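Local coordinates for protein ribose transcriptional regulator (PDB 4RK1) that binds ribose between the two lobes of its sugar-binding domain and, as a LacI-family regulator, probably represses transcription by binding operator DNA, at residues K96-F101 and W261-L266; D103-D108 and G243-K248; A129-E134 and D193-G198; L164-S169 and Y174-E179. All blocks are in the same frame, centred on the assembly; numbering follows the deposited sequence. Where two conformers were deposited one is given.

Interaction 1 (K96-F101 and W261-L266)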
loop_
_atom_site.group_PDB
_atom_site.type_symbol
_atom_site.label_atom_id
_atom_site.label_comp_id
_atom_site.label_asym_id
_atom_site.label_seq_id
_atom_site.Cartn_x
_atom_site.Cartn_y
_atom_site.Cartn_z
ATOM N N LYS B 96 16.835 -8.371 -5.179
ATOM C CA LYS B 96 17.361 -9.710 -5.493
ATOM C C LYS B 96 18.569 -9.666 -6.440
ATOM O O LYS B 96 18.503 -9.061 -7.512
ATOM C CB LYS B 96 16.253 -10.559 -6.118
ATOM C CG LYS B 96 16.680 -11.941 -6.590
ATOM C CD LYS B 96 17.022 -12.848 -5.414
ATOM C CE LYS B 96 17.596 -14.171 -5.890
ATOM N NZ LYS B 96 19.067 -14.101 -5.960
ATOM N N LYS B 97 19.653 -10.344 -6.062
ATOM C CA LYS B 97 20.871 -10.385 -6.872
ATOM C C LYS B 97 20.663 -11.224 -8.127
ATOM O O LYS B 97 19.790 -12.089 -8.167
ATOM C CB LYS B 97 22.056 -10.946 -6.075
ATOM C CG LYS B 97 21.989 -12.440 -5.775
ATOM C CD LYS B 97 23.365 -13.024 -5.498
ATOM C CE LYS B 97 23.293 -14.537 -5.352
ATOM N NZ LYS B 97 24.561 -15.217 -5.735
ATOM N N SER B 98 21.481 -10.972 -9.136
ATOM C CA SER B 98 21.400 -11.697 -10.398
ATOM C C SER B 98 21.690 -13.186 -10.213
ATOM O O SER B 98 22.360 -13.591 -9.263
ATOM C CB SER B 98 22.315 -11.058 -11.452
ATOM O OG SER B 98 21.691 -9.881 -11.972
ATOM N N GLU B 99 21.122 -13.987 -11.105
ATOM C CA GLU B 99 21.234 -15.440 -11.063
ATOM C C GLU B 99 21.467 -15.904 -12.488
ATOM O O GLU B 99 20.917 -15.324 -13.424
ATOM C CB GLU B 99 19.933 -16.068 -10.546
ATOM C CG GLU B 99 19.609 -15.779 -9.085
ATOM C CD GLU B 99 20.488 -16.545 -8.112
ATOM O OE1 GLU B 99 21.259 -17.422 -8.544
ATOM O OE2 GLU B 99 20.406 -16.266 -6.900
ATOM N N GLY B 100 22.271 -16.950 -12.654
ATOM C CA GLY B 100 22.466 -17.551 -13.964
ATOM C C GLY B 100 21.160 -18.056 -14.552
ATOM O O GLY B 100 20.314 -18.605 -13.844
ATOM N N PHE B 101 21.010 -17.873 -15.857
ATOM C CA PHE B 101 19.848 -18.320 -16.600
ATOM C C PHE B 101 18.553 -17.719 -16.059
ATOM O O PHE B 101 17.540 -18.407 -15.866
ATOM C CB PHE B 101 19.792 -19.853 -16.663
ATOM C CG PHE B 101 20.953 -20.481 -17.399
ATOM C CD1 PHE B 101 21.466 -19.903 -18.555
ATOM C CD2 PHE B 101 21.509 -21.673 -16.949
ATOM C CE1 PHE B 101 22.519 -20.492 -19.238
ATOM C CE2 PHE B 101 22.562 -22.265 -17.631
ATOM C CZ PHE B 101 23.065 -21.672 -18.775
ATOM N N TRP B 261 19.543 -13.792 -22.943
ATOM C CA TRP B 261 19.397 -13.438 -21.543
ATOM C C TRP B 261 19.627 -11.935 -21.401
ATOM O O TRP B 261 20.622 -11.395 -21.883
ATOM C CB TRP B 261 20.392 -14.226 -20.685
ATOM C CG TRP B 261 20.169 -15.691 -20.846
ATOM C CD1 TRP B 261 20.905 -16.557 -21.607
ATOM C CD2 TRP B 261 19.104 -16.462 -20.278
ATOM N NE1 TRP B 261 20.372 -17.821 -21.531
ATOM C CE2 TRP B 261 19.263 -17.791 -20.729
ATOM C CE3 TRP B 261 18.032 -16.159 -19.432
ATOM C CZ2 TRP B 261 18.394 -18.818 -20.357
ATOM C CZ3 TRP B 261 17.164 -17.184 -19.062
ATOM C CH2 TRP B 261 17.352 -18.495 -19.524
ATOM N N GLU B 262 18.691 -11.254 -20.760
ATOM C CA GLU B 262 18.735 -9.804 -20.693
ATOM C C GLU B 262 18.854 -9.290 -19.276
ATOM O O GLU B 262 18.309 -9.875 -18.349
ATOM C CB GLU B 262 17.485 -9.240 -21.331
ATOM C CG GLU B 262 17.417 -9.507 -22.818
ATOM C CD GLU B 262 16.275 -8.778 -23.464
ATOM O OE1 GLU B 262 16.414 -7.562 -23.708
ATOM O OE2 GLU B 262 15.238 -9.424 -23.719
ATOM N N GLU B 263 19.589 -8.197 -19.122
ATOM C CA GLU B 263 19.593 -7.426 -17.890
ATOM C C GLU B 263 19.269 -5.999 -18.277
ATOM O O GLU B 263 20.157 -5.224 -18.627
ATOM C CB GLU B 263 20.932 -7.520 -17.157
ATOM C CG GLU B 263 20.975 -6.678 -15.876
ATOM C CD GLU B 263 21.665 -7.370 -14.710
ATOM O OE1 GLU B 263 22.470 -8.301 -14.938
ATOM O OE2 GLU B 263 21.397 -6.982 -13.552
ATOM N N LYS B 264 17.980 -5.672 -18.246
ATOM C CA LYS B 264 17.523 -4.363 -18.671
ATOM C C LYS B 264 17.736 -3.381 -17.546
ATOM O O LYS B 264 17.640 -3.743 -16.380
ATOM C CB LYS B 264 16.055 -4.405 -19.091
ATOM C CG LYS B 264 15.860 -5.104 -20.425
ATOM C CD LYS B 264 14.562 -4.722 -21.125
ATOM C CE LYS B 264 14.734 -4.710 -22.640
ATOM N NZ LYS B 264 13.626 -5.413 -23.341
ATOM N N ARG B 265 18.079 -2.149 -17.891
ATOM C CA ARG B 265 18.208 -1.113 -16.875
ATOM C C ARG B 265 17.372 0.078 -17.284
ATOM O O ARG B 265 17.502 0.571 -18.393
ATOM C CB ARG B 265 19.670 -0.712 -16.634
ATOM C CG ARG B 265 19.830 0.136 -15.369
ATOM C CD ARG B 265 21.273 0.260 -14.911
ATOM N NE ARG B 265 21.791 -0.979 -14.325
ATOM C CZ ARG B 265 21.694 -1.334 -13.041
ATOM N NH1 ARG B 265 22.219 -2.489 -12.647
ATOM N NH2 ARG B 265 21.084 -0.561 -12.143
ATOM N N LEU B 266 16.491 0.518 -16.385
ATOM C CA LEU B 266 15.601 1.638 -16.655
ATOM C C LEU B 266 16.117 2.857 -15.903
ATOM O O LEU B 266 16.701 2.723 -14.821
ATOM C CB LEU B 266 14.173 1.311 -16.221
ATOM C CG LEU B 266 13.564 0.027 -16.787
ATOM C CD1 LEU B 266 12.201 -0.211 -16.162
ATOM C CD2 LEU B 266 13.451 0.080 -18.301
#
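Phe101 lays its CA over the indole of Trp261 while its ring stands oblique to it. The CA of Phe101 is 3.8 Å from the centroid of the six-membered ring of Trp261 and only 9° off its normal, which meets the geometry of a CH-pi contact. The phenyl ring is turned at 45° to the indole plane, so the pair is neither stacked nor edge-to-face; Phe101 CD1 comes to 3.7 Å from CZ2 of Trp261. On the indole rim, CZ3 of Trp261 lies 3.4 Å from the carbonyl carbon of Phe101. With CG of Trp261 anti to its own carbonyl carbon (chi1 -59°), the indole is carried across toward the loop and lies against the Phe101 backbone.

Farther along, the chains run in nearly opposite directions, and Ser98 faces Glu263. Ser98 OG lies 3.3 Å from Glu263 OE2; its approach to OE1 is at best a weak hydrogen bond. Both groups have a stronger common partner in Arg106 of strand 103-107, which forms a salt bridge with Glu263 and a hydrogen bond with Ser98. Arg253 adds a cation-pi contact to Trp261.

At this surface the loop 96-101 is therefore fitted by dispersion and CH-pi contact to Trp261, just before strand 263-271, while at Glu263, the strand's first residue, the polar link probably depends more on the shared arginine than on direct serine-glutamate bonding.

Interaction 2 (D103-D108 and G243-K248); sequences DAVRTD and GQTSAK
Gly243 O, on the helix that faces Val105, is gripped by two donors of its own helix. Ser246 OG reaches Gly243 O at 2.8 Å and Ala247 N does so at 3.0 Å, both from the same face of the carbonyl plane; the hydroxyl sits 24° out of that plane. A chi1 of 78° folds the serine hydroxyl back between its backbone N and carbonyl carbon, so the polar end is spent inside the helix and CA and CB are left to meet the strand.

Val105 is the one strand residue that meets the helix, one methyl on each of two neighbouring helix residues. Val105 CG2 lies 3.8 Å from Ser246 CA and 4.0 Å from Ser246 CB. Val105 CG1 meets the methyl CG2 of Thr245 at 3.9 Å, the two side chains crossing at a slant. Thr245 OG1 is likewise turned to its own helix, bonding to Glu241 O, while Leu266 of strand 263-271 touches both Val105 and Thr245.

No hydrogen bond spans the two segments. Both hydroxyls are bonded to carbonyls of helix 239-255, and the side chains meet through methyl and methylene groups; this probably explains why the buried contact is apolar in character although two of its three residues carry hydroxyl groups.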
loop_
_atom_site.group_PDB
_atom_site.type_symbol
_atom_site.label_atom_id
_atom_site.label_comp_id
_atom_site.label_asym_id
_atom_site.label_seq_id
_atom_site.Cartn_x
_atom_site.Cartn_y
_atom_site.Cartn_z
ATOM N N ASP B 103 16.506 -13.618 -16.513
ATOM C CA ASP B 103 16.530 -12.247 -16.980
ATOM C C ASP B 103 16.352 -11.344 -15.771
ATOM O O ASP B 103 15.860 -11.779 -14.738
ATOM C CB ASP B 103 15.413 -12.027 -17.984
ATOM C CG ASP B 103 15.466 -13.017 -19.127
ATOM O OD1 ASP B 103 16.370 -12.883 -19.977
ATOM O OD2 ASP B 103 14.599 -13.922 -19.179
ATOM N N ALA B 104 16.779 -10.098 -15.898
ATOM C CA ALA B 104 16.693 -9.133 -14.810
ATOM C C ALA B 104 16.228 -7.792 -15.336
ATOM O O ALA B 104 16.455 -7.464 -16.509
ATOM C CB ALA B 104 18.043 -8.988 -14.135
ATOM N N VAL B 105 15.562 -7.025 -14.468
ATOM C CA VAL B 105 15.248 -5.621 -14.741
ATOM C C VAL B 105 15.684 -4.825 -13.531
ATOM O O VAL B 105 15.356 -5.183 -12.403
ATOM C CB VAL B 105 13.745 -5.326 -14.889
ATOM C CG1 VAL B 105 13.566 -3.964 -15.563
ATOM C CG2 VAL B 105 13.045 -6.421 -15.645
ATOM N N ARG B 106 16.397 -3.734 -13.772
ATOM C CA ARG B 106 16.904 -2.902 -12.702
ATOM C C ARG B 106 16.707 -1.444 -13.043
ATOM O O ARG B 106 16.511 -1.093 -14.197
ATOM C CB ARG B 106 18.382 -3.209 -12.479
ATOM C CG ARG B 106 18.615 -4.697 -12.313
ATOM C CD ARG B 106 19.685 -5.006 -11.317
ATOM N NE ARG B 106 19.861 -6.443 -11.164
ATOM C CZ ARG B 106 19.380 -7.189 -10.172
ATOM N NH1 ARG B 106 18.641 -6.664 -9.202
ATOM N NH2 ARG B 106 19.643 -8.490 -10.155
ATOM N N THR B 107 16.736 -0.598 -12.028
ATOM C CA THR B 107 16.714 0.826 -12.255
ATOM C C THR B 107 18.069 1.372 -11.825
ATOM O O THR B 107 18.821 0.685 -11.151
ATOM C CB THR B 107 15.564 1.493 -11.507
ATOM O OG1 THR B 107 15.727 1.291 -10.101
ATOM C CG2 THR B 107 14.235 0.897 -11.954
ATOM N N ASP B 108 18.373 2.605 -12.206
ATOM C CA ASP B 108 19.716 3.160 -12.003
ATOM C C ASP B 108 19.860 3.800 -10.625
ATOM O O ASP B 108 19.805 5.025 -10.475
ATOM C CB ASP B 108 20.040 4.180 -13.109
ATOM C CG ASP B 108 21.536 4.402 -13.278
ATOM O OD1 ASP B 108 22.329 4.163 -12.321
ATOM O OD2 ASP B 108 21.920 4.827 -14.387
ATOM N N GLY B 243 7.404 -3.015 -13.341
ATOM C CA GLY B 243 6.539 -4.192 -13.250
ATOM C C GLY B 243 6.149 -4.759 -14.596
ATOM O O GLY B 243 6.260 -5.964 -14.829
ATOM N N GLN B 244 5.699 -3.888 -15.493
ATOM C CA GLN B 244 5.386 -4.293 -16.864
ATOM C C GLN B 244 6.575 -4.971 -17.550
ATOM O O GLN B 244 6.421 -6.002 -18.191
ATOM C CB GLN B 244 4.981 -3.088 -17.699
ATOM C CG GLN B 244 3.640 -2.463 -17.348
ATOM C CD GLN B 244 3.335 -1.295 -18.265
ATOM O OE1 GLN B 244 4.132 -0.367 -18.385
ATOM N NE2 GLN B 244 2.196 -1.349 -18.938
ATOM N N THR B 245 7.752 -4.368 -17.423
ATOM C CA THR B 245 8.948 -4.869 -18.091
ATOM C C THR B 245 9.318 -6.239 -17.569
ATOM O O THR B 245 9.621 -7.153 -18.348
ATOM C CB THR B 245 10.132 -3.892 -17.928
ATOM O OG1 THR B 245 9.752 -2.608 -18.419
ATOM C CG2 THR B 245 11.331 -4.361 -18.698
ATOM N N SER B 246 9.255 -6.401 -16.253
ATOM C CA SER B 246 9.510 -7.712 -15.639
ATOM C C SER B 246 8.526 -8.764 -16.161
ATOM O O SER B 246 8.916 -9.890 -16.492
ATOM C CB SER B 246 9.504 -7.611 -14.099
ATOM O OG SER B 246 8.188 -7.548 -13.577
ATOM N N ALA B 247 7.259 -8.390 -16.313
ATOM C CA ALA B 247 6.265 -9.337 -16.817
ATOM C C ALA B 247 6.494 -9.673 -18.297
ATOM O O ALA B 247 6.377 -10.842 -18.693
ATOM C CB ALA B 247 4.854 -8.794 -16.610
ATOM N N LYS B 248 6.793 -8.658 -19.110
ATOM C CA LYS B 248 7.066 -8.874 -20.541
ATOM C C LYS B 248 8.290 -9.779 -20.748
ATOM O O LYS B 248 8.259 -10.690 -21.571
ATOM C CB LYS B 248 7.284 -7.549 -21.284
ATOM C CG LYS B 248 6.030 -6.718 -21.485
ATOM C CD LYS B 248 6.368 -5.368 -22.106
ATOM C CE LYS B 248 5.148 -4.721 -22.743
ATOM N NZ LYS B 248 5.368 -3.274 -23.013
#

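Interaction 3 (A129-E134 and D193-G198); sequences ALVYPE and DELAFG
Leu195 holds CG anti to its carbonyl carbon (chi1 -75°) and CD1 anti to CA, which projects the branched end from the helix toward the strand. There one methyl meets the side chain of Val131, whose CG1 is anti to the backbone N (chi1 175°), and the other meets the strand backbone. Leu195 CD2 lies 4.0 Å from Val131 CG1, the two side chains lying alongside and pointing opposite ways. Leu195 CD1 passes over the backbone, 3.5 Å from Val131 O and 4.1 Å from Tyr132 CA. Leu195 CD1 also lies 4.4 Å from Pro133 CD, in a proline whose side chain is about 7 Å from the bound ribose. A single leucine thus covers three consecutive strand residues, and it accounts for all the helix surface that segment 129-134 covers.

The backbones are closest at Val131 and Leu195, whose CA atoms lie 7.2 Å apart. The axes of strand 129-133 and helix 193-198 approach to 8.9 Å, and their N-to-C directions differ by 120°. No hydrogen bond crosses between the segments; the contact is van der Waals packing of leucine methyls on a valine methyl, a proline ring and the strand backbone, mostly buried.

This is the helix-on-sheet packing of an alpha/beta lobe. Strand 128-133 lies between strands 187-190 and 161-166, and Leu195 also touches Ala190 and Thr166 on these two neighbours. Pro133, at the strand's end, touches Val140 of helix 138-153. Tyr132 points its CB away from helix 193-205 and packs on Ile144 of helix 138-153, which also receives Leu130, so helices cover both faces of the strand.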
loop_
_atom_site.group_PDB
_atom_site.type_symbol
_atom_site.label_atom_id
_atom_site.label_comp_id
_atom_site.label_asym_id
_atom_site.label_seq_id
_atom_site.Cartn_x
_atom_site.Cartn_y
_atom_site.Cartn_z
ATOM N N ALA B 129 22.040 14.583 6.485
ATOM C CA ALA B 129 21.685 13.335 7.132
ATOM C C ALA B 129 21.201 12.332 6.097
ATOM O O ALA B 129 20.482 12.674 5.152
ATOM C CB ALA B 129 20.604 13.571 8.179
ATOM N N LEU B 130 21.625 11.095 6.289
ATOM C CA LEU B 130 21.216 9.968 5.477
ATOM C C LEU B 130 20.302 9.111 6.338
ATOM O O LEU B 130 20.712 8.621 7.383
ATOM C CB LEU B 130 22.458 9.182 5.066
ATOM C CG LEU B 130 22.452 8.438 3.744
ATOM C CD1 LEU B 130 22.366 9.416 2.581
ATOM C CD2 LEU B 130 23.713 7.594 3.662
ATOM N N VAL B 131 19.048 8.979 5.922
ATOM C CA VAL B 131 18.074 8.146 6.624
ATOM C C VAL B 131 17.853 6.899 5.784
ATOM O O VAL B 131 17.327 6.967 4.668
ATOM C CB VAL B 131 16.749 8.908 6.868
ATOM C CG1 VAL B 131 15.700 8.002 7.500
ATOM C CG2 VAL B 131 16.992 10.117 7.762
ATOM N N TYR B 132 18.269 5.754 6.305
ATOM C CA TYR B 132 18.334 4.544 5.487
ATOM C C TYR B 132 18.132 3.290 6.326
ATOM O O TYR B 132 18.298 3.330 7.535
ATOM C CB TYR B 132 19.684 4.490 4.779
ATOM C CG TYR B 132 20.849 4.351 5.725
ATOM C CD1 TYR B 132 21.354 5.457 6.393
ATOM C CD2 TYR B 132 21.435 3.116 5.962
ATOM C CE1 TYR B 132 22.414 5.340 7.270
ATOM C CE2 TYR B 132 22.501 2.986 6.842
ATOM C CZ TYR B 132 22.987 4.103 7.491
ATOM O OH TYR B 132 24.046 3.997 8.368
ATOM N N PRO B 133 17.779 2.168 5.681
ATOM C CA PRO B 133 17.569 0.934 6.423
ATOM C C PRO B 133 18.868 0.318 6.909
ATOM O O PRO B 133 19.794 0.149 6.129
ATOM C CB PRO B 133 16.914 0.015 5.395
ATOM C CG PRO B 133 17.375 0.527 4.075
ATOM C CD PRO B 133 17.449 2.011 4.249
ATOM N N GLU B 134 18.937 -0.029 8.188
ATOM C CA GLU B 134 20.103 -0.749 8.688
ATOM C C GLU B 134 20.294 -2.029 7.865
ATOM O O GLU B 134 19.319 -2.714 7.540
ATOM C CB GLU B 134 19.951 -1.083 10.170
ATOM C CG GLU B 134 21.277 -1.435 10.833
ATOM C CD GLU B 134 21.116 -2.004 12.228
ATOM O OE1 GLU B 134 20.030 -1.841 12.821
ATOM O OE2 GLU B 134 22.085 -2.616 12.728
ATOM N N ASP B 193 10.538 6.986 0.005
ATOM C CA ASP B 193 9.501 7.966 0.317
ATOM C C ASP B 193 8.821 7.692 1.665
ATOM O O ASP B 193 8.481 8.625 2.397
ATOM C CB ASP B 193 8.477 8.024 -0.814
ATOM C CG ASP B 193 9.060 8.601 -2.122
ATOM O OD1 ASP B 193 10.075 9.349 -2.085
ATOM O OD2 ASP B 193 8.490 8.307 -3.193
ATOM N N GLU B 194 8.653 6.416 1.999
ATOM C CA GLU B 194 8.046 6.045 3.276
ATOM C C GLU B 194 8.851 6.603 4.458
ATOM O O GLU B 194 8.292 7.220 5.356
ATOM C CB GLU B 194 7.901 4.534 3.373
ATOM C CG GLU B 194 6.912 3.980 2.365
ATOM C CD GLU B 194 5.471 4.134 2.811
ATOM O OE1 GLU B 194 5.129 3.603 3.883
ATOM O OE2 GLU B 194 4.676 4.761 2.078
ATOM N N LEU B 195 10.160 6.409 4.429
ATOM C CA LEU B 195 11.051 7.032 5.406
ATOM C C LEU B 195 10.841 8.538 5.462
ATOM O O LEU B 195 10.769 9.113 6.545
ATOM C CB LEU B 195 12.510 6.724 5.081
ATOM C CG LEU B 195 12.987 5.308 5.417
ATOM C CD1 LEU B 195 14.343 5.069 4.780
ATOM C CD2 LEU B 195 13.076 5.083 6.926
ATOM N N ALA B 196 10.738 9.188 4.305
ATOM C CA ALA B 196 10.520 10.626 4.305
ATOM C C ALA B 196 9.203 10.999 4.992
ATOM O O ALA B 196 9.153 11.999 5.721
ATOM C CB ALA B 196 10.577 11.196 2.885
ATOM N N PHE B 197 8.141 10.224 4.752
ATOM C CA PHE B 197 6.838 10.520 5.367
ATOM C C PHE B 197 6.944 10.445 6.901
ATOM O O PHE B 197 6.366 11.260 7.612
ATOM C CB PHE B 197 5.749 9.562 4.910
ATOM C CG PHE B 197 5.516 9.531 3.417
ATOM C CD1 PHE B 197 5.918 10.570 2.593
ATOM C CD2 PHE B 197 4.880 8.435 2.843
ATOM C CE1 PHE B 197 5.693 10.518 1.233
ATOM C CE2 PHE B 197 4.652 8.380 1.484
ATOM C CZ PHE B 197 5.059 9.421 0.675
ATOM N N GLY B 198 7.682 9.456 7.389
ATOM C CA GLY B 198 8.012 9.355 8.812
ATOM C C GLY B 198 8.647 10.604 9.373
ATOM O O GLY B 198 8.262 11.075 10.448
#

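Interaction 4 (L164-S169 and Y174-E179); sequences LPTQFS and YQITAE. With RIB (alpha-D-ribofuranose), chain K.
A strand-loop-helix connection at strand 161-166, an edge strand of its lobe's sheet, folds back on itself here, with the chain of 174-179 lying over 164-169. Ile176 fills the centre. Ile176 CG2 sits 3.5 Å from Thr166 CB, the side chains crossing at about a right angle, and 3.8 Å from Pro165 O; Ile176 CD1 reaches Leu164 CD1 at 4.4 Å. Beside this aliphatic core the methyl CD2 of Leu164 lies 3.5 Å from Glu179 OE1. Thr166 turns its OG1 anti to its backbone N (chi1 -169°), where it bonds to Gly172 O.

The margins add polar links. Glu179 OE1 accepts from a water which also donates to Pro165 O at 2.8 Å, bridging the two segments. Across the other margin Gln167 OE1 and Gln175 NE2 are 2.9 Å apart, with amide planes 75° to one another, while Gln175 OE1 bonds to Gln171.

Beyond the strand, Ser169 caps the following helix through Gly172 N. Phe168, at the centre of an inverse gamma turn, brings CE2 to 3.6 Å from O4 of the ribose. A loop at the C-terminal end of a parallel strand, supplying a pocket residue just before a helix, is typical of the periplasmic-binding-protein fold.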
loop_
_atom_site.group_PDB
_atom_site.type_symbol
_atom_site.label_atom_id
_atom_site.label_comp_id
_atom_site.label_asym_id
_atom_site.label_seq_id
_atom_site.Cartn_x
_atom_site.Cartn_y
_atom_site.Cartn_z
ATOM N N LEU B 164 21.835 8.029 9.840
ATOM C CA LEU B 164 20.681 7.709 10.680
ATOM C C LEU B 164 20.019 6.411 10.227
ATOM O O LEU B 164 18.941 6.435 9.612
ATOM C CB LEU B 164 19.683 8.866 10.675
ATOM C CG LEU B 164 20.222 10.225 11.111
ATOM C CD1 LEU B 164 19.153 11.285 10.943
ATOM C CD2 LEU B 164 20.700 10.196 12.552
ATOM N N PRO B 165 20.666 5.267 10.514
ATOM C CA PRO B 165 20.067 3.979 10.180
ATOM C C PRO B 165 18.804 3.724 10.997
ATOM O O PRO B 165 18.730 4.113 12.156
ATOM C CB PRO B 165 21.162 2.967 10.527
ATOM C CG PRO B 165 22.012 3.653 11.531
ATOM C CD PRO B 165 21.967 5.113 11.194
ATOM N N THR B 166 17.813 3.091 10.381
ATOM C CA THR B 166 16.531 2.852 11.031
ATOM C C THR B 166 15.794 1.701 10.334
ATOM O O THR B 166 16.356 1.036 9.470
ATOM C CB THR B 166 15.692 4.159 11.104
ATOM O OG1 THR B 166 14.557 3.974 11.968
ATOM C CG2 THR B 166 15.236 4.638 9.716
ATOM N N GLN B 167 14.555 1.444 10.738
ATOM C CA GLN B 167 13.724 0.439 10.078
ATOM C C GLN B 167 13.208 1.040 8.774
ATOM O O GLN B 167 12.949 2.239 8.705
ATOM C CB GLN B 167 12.551 0.011 10.970
ATOM C CG GLN B 167 12.951 -0.786 12.208
ATOM C CD GLN B 167 13.521 0.076 13.328
ATOM O OE1 GLN B 167 12.984 1.141 13.644
ATOM N NE2 GLN B 167 14.615 -0.381 13.934
ATOM N N PHE B 168 13.061 0.209 7.748
ATOM C CA PHE B 168 12.717 0.684 6.408
ATOM C C PHE B 168 11.193 0.881 6.324
ATOM O O PHE B 168 10.482 0.057 5.761
ATOM C CB PHE B 168 13.208 -0.334 5.359
ATOM C CG PHE B 168 13.601 0.263 4.019
ATOM C CD1 PHE B 168 13.706 1.640 3.814
ATOM C CD2 PHE B 168 13.933 -0.586 2.966
ATOM C CE1 PHE B 168 14.091 2.153 2.580
ATOM C CE2 PHE B 168 14.325 -0.078 1.736
ATOM C CZ PHE B 168 14.405 1.292 1.540
ATOM N N SER B 169 10.698 1.956 6.921
ATOM C CA SER B 169 9.249 2.173 7.020
ATOM C C SER B 169 8.974 3.590 7.465
ATOM O O SER B 169 9.884 4.290 7.895
ATOM C CB SER B 169 8.635 1.206 8.040
ATOM O OG SER B 169 9.125 1.491 9.342
ATOM N N TYR B 174 9.992 8.160 11.345
ATOM C CA TYR B 174 9.441 8.873 12.494
ATOM C C TYR B 174 10.354 8.730 13.723
ATOM O O TYR B 174 10.661 9.712 14.397
ATOM C CB TYR B 174 8.048 8.310 12.771
ATOM C CG TYR B 174 7.309 8.879 13.954
ATOM C CD1 TYR B 174 7.128 10.247 14.097
ATOM C CD2 TYR B 174 6.741 8.033 14.913
ATOM C CE1 TYR B 174 6.423 10.765 15.167
ATOM C CE2 TYR B 174 6.035 8.544 15.989
ATOM C CZ TYR B 174 5.879 9.910 16.110
ATOM O OH TYR B 174 5.180 10.432 17.166
ATOM N N GLN B 175 10.818 7.514 13.959
ATOM C CA GLN B 175 11.617 7.203 15.147
ATOM C C GLN B 175 13.008 7.831 15.182
ATOM O O GLN B 175 13.552 8.012 16.271
ATOM C CB GLN B 175 11.724 5.690 15.334
ATOM C CG GLN B 175 10.437 5.081 15.873
ATOM C CD GLN B 175 10.436 3.561 15.908
ATOM O OE1 GLN B 175 9.528 2.957 16.475
ATOM N NE2 GLN B 175 11.439 2.939 15.295
ATOM N N ILE B 176 13.582 8.177 14.027
ATOM C CA ILE B 176 14.919 8.800 14.013
ATOM C C ILE B 176 14.891 10.322 14.007
ATOM O O ILE B 176 15.944 10.960 13.965
ATOM C CB ILE B 176 15.882 8.268 12.904
ATOM C CG1 ILE B 176 15.236 8.299 11.520
ATOM C CG2 ILE B 176 16.400 6.886 13.258
ATOM C CD1 ILE B 176 15.093 9.692 10.969
ATOM N N THR B 177 13.693 10.902 14.080
ATOM C CA THR B 177 13.538 12.351 14.086
ATOM C C THR B 177 14.297 13.045 15.216
ATOM O O THR B 177 14.892 14.093 14.997
ATOM C CB THR B 177 12.056 12.767 14.199
ATOM O OG1 THR B 177 11.292 12.152 13.154
ATOM C CG2 THR B 177 11.926 14.276 14.093
ATOM N N ALA B 178 14.242 12.481 16.422
ATOM C CA ALA B 178 14.941 13.059 17.578
ATOM C C ALA B 178 16.450 13.136 17.325
ATOM O O ALA B 178 17.083 14.156 17.600
ATOM C CB ALA B 178 14.653 12.245 18.839
ATOM N N GLU B 179 17.021 12.061 16.788
ATOM C CA GLU B 179 18.429 12.074 16.391
ATOM C C GLU B 179 18.703 13.141 15.329
ATOM O O GLU B 179 19.715 13.832 15.386
ATOM C CB GLU B 179 18.857 10.707 15.867
ATOM C CG GLU B 179 18.969 9.632 16.941
ATOM C CD GLU B 179 19.226 8.254 16.359
ATOM O OE1 GLU B 179 19.454 8.160 15.136
ATOM O OE2 GLU B 179 19.198 7.265 17.119
HETATM O O5 RIB K . 10.509 1.843 -1.337
HETATM C C5 RIB K . 10.919 0.492 -1.088
HETATM C C4 RIB K . 12.298 0.369 -1.564
HETATM O O4 RIB K . 12.784 -0.973 -1.388
HETATM C C3 RIB K . 12.132 0.776 -3.021
HETATM O O3 RIB K . 12.956 1.914 -3.188
HETATM C C2 RIB K . 12.520 -0.472 -3.784
HETATM O O2 RIB K . 13.446 -0.214 -4.827
HETATM C C1 RIB K . 12.952 -1.499 -2.716
HETATM O O1 RIB K . 14.258 -1.998 -2.929
HETATM O O HOH W 1 19.967 5.967 13.854
#

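Interactions 1 and 2 lie in one lobe and interactions 3 and 4 in the other, with the ribose between them. In each pair neighbouring strands are joined by backbone bonds: Leu266 N to Arg106 O is 2.7 Å, and Leu130 O to Leu164 N is 2.8 Å. Interactions 2 and 3 are buried helix-on-strand contacts made without hydrogen bonds between their segments. Interaction 1 lies at the surface and mixes aromatic with charged groups; interaction 4 is partly buried, with an aliphatic centre and a water-bridged margin. Of the four, interaction 4 holds a residue of the ribose pocket, and Leu195 of interaction 3 packs against the backbone of its loop 167-169.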